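Long-range contact in endolysin B (Mycobacterium phage D29, PDB 3HC7), which hydrolyses the ester link between mycolic acids and arabinogalactan in the mycobacterial cell wall, helping to lyse the host and release phage: residues A[10-15]-A[81-86]. Sequence-based numbering, arbitrary orientation.
Sequences HGTGQP and YSQGAI
With chi1 at 90°, the side chain of Ser82 carries OG between its backbone N and carbonyl carbon and over to the backbone of Gly11 and Thr12. Gln83 is extended, CG anti to the backbone N, and crosses the Thr12 side chain at about a right angle. Thr12 N donates to Ser82 OG at 3.2 Å, with 158° at the hydrogen. Gln83 NE2 donates to Thr12 OG1 at 3.3 Å, and OG1 lies nearly in the amide plane. Gln83 OE1 bonds Ser52 OG and NE2 also bonds Ala45 O, so the amide's rotation is fixed. Gly11 CA makes a CA-H...O contact with Tyr81 O at 3.0 Å (123° at the hydrogen); the glycine lets the two backbones come close. Gly11 CA also packs 3.3 Å from Ser82 OG and 4.0 Å from Tyr81 CD2. Gly84 CA packs 3.2 Å from His10 O, whose hydrogen bond is to Tyr42 OH. Ser82, the catalytic serine, sits in the strained nucleophile elbow of the alpha/beta-hydrolase fold, between strand 76-81 and helix 83-96. From the loop after strand 5-9, Thr12 N, with Gln83 N, would probably form the oxyanion hole, as in cutinases, while Gln83 NE2 steadies Thr12 from the side-chain end.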
# COMPACT_ATOMS: atom_id res chain seq x y z
N HIS A 10 7.11 4.77 0.77
CA HIS A 10 7.11 4.91 -0.68
C HIS A 10 6.50 3.73 -1.43
O HIS A 10 6.35 2.63 -0.89
CB HIS A 10 8.54 5.14 -1.19
CG HIS A 10 8.97 6.57 -1.14
ND1 HIS A 10 8.46 7.53 -1.98
CD2 HIS A 10 9.88 7.20 -0.36
CE1 HIS A 10 9.04 8.69 -1.73
NE2 HIS A 10 9.90 8.52 -0.74
N GLY A 11 6.16 3.98 -2.70
CA GLY A 11 5.68 2.94 -3.59
C GLY A 11 6.83 2.16 -4.20
O GLY A 11 8.00 2.48 -3.99
N THR A 12 6.48 1.13 -4.96
CA THR A 12 7.44 0.28 -5.63
C THR A 12 8.46 1.10 -6.43
O THR A 12 8.09 2.06 -7.12
CB THR A 12 6.70 -0.68 -6.58
OG1 THR A 12 5.70 -1.38 -5.83
CG2 THR A 12 7.66 -1.67 -7.23
N GLY A 13 9.73 0.74 -6.32
CA GLY A 13 10.77 1.38 -7.11
C GLY A 13 11.48 2.57 -6.49
O GLY A 13 12.38 3.13 -7.11
N GLN A 14 11.08 2.97 -5.28
CA GLN A 14 11.73 4.10 -4.62
C GLN A 14 12.29 3.70 -3.25
O GLN A 14 11.64 3.93 -2.23
CB GLN A 14 10.76 5.27 -4.47
CG GLN A 14 11.32 6.48 -3.73
CD GLN A 14 12.62 7.00 -4.32
OE1 GLN A 14 12.66 8.08 -4.91
NE2 GLN A 14 13.69 6.22 -4.17
N PRO A 15 13.50 3.12 -3.22
CA PRO A 15 14.11 2.62 -1.98
C PRO A 15 14.71 3.73 -1.12
O PRO A 15 15.30 3.44 -0.07
CB PRO A 15 15.24 1.70 -2.47
CG PRO A 15 15.24 1.77 -3.98
CD PRO A 15 14.37 2.91 -4.40
N TYR A 81 1.91 4.63 -0.44
CA TYR A 81 1.53 4.57 -1.85
C TYR A 81 1.91 3.21 -2.42
O TYR A 81 3.03 2.74 -2.23
CB TYR A 81 2.24 5.70 -2.60
CG TYR A 81 2.20 5.63 -4.12
CD1 TYR A 81 1.02 5.33 -4.79
CD2 TYR A 81 3.33 5.90 -4.86
CE1 TYR A 81 0.98 5.28 -6.18
CE2 TYR A 81 3.31 5.85 -6.25
CZ TYR A 81 2.14 5.54 -6.89
OH TYR A 81 2.12 5.50 -8.27
N SER A 82 0.96 2.58 -3.11
CA SER A 82 1.13 1.28 -3.78
C SER A 82 1.73 0.21 -2.86
O SER A 82 1.10 -0.14 -1.87
CB SER A 82 1.84 1.41 -5.15
OG SER A 82 3.25 1.31 -5.08
N GLN A 83 2.90 -0.33 -3.16
CA GLN A 83 3.49 -1.28 -2.21
C GLN A 83 3.51 -0.65 -0.81
O GLN A 83 3.32 -1.33 0.21
CB GLN A 83 4.90 -1.70 -2.63
CG GLN A 83 5.58 -2.64 -1.64
CD GLN A 83 6.96 -3.10 -2.09
OE1 GLN A 83 7.75 -3.60 -1.29
NE2 GLN A 83 7.25 -2.94 -3.37
N GLY A 84 3.71 0.66 -0.77
CA GLY A 84 3.71 1.41 0.48
C GLY A 84 2.36 1.37 1.17
O GLY A 84 2.29 1.40 2.40
N ALA A 85 1.29 1.31 0.38
CA ALA A 85 -0.06 1.22 0.92
C ALA A 85 -0.28 -0.14 1.57
O ALA A 85 -0.96 -0.25 2.59
CB ALA A 85 -1.09 1.45 -0.16
N ILE A 86 0.30 -1.19 0.98
CA ILE A 86 0.24 -2.51 1.61
C ILE A 86 0.94 -2.47 2.98
O ILE A 86 0.40 -3.00 3.96
CB ILE A 86 0.90 -3.61 0.75
CG1 ILE A 86 0.30 -3.65 -0.65
CG2 ILE A 86 0.74 -4.98 1.42
CD1 ILE A 86 1.04 -4.64 -1.59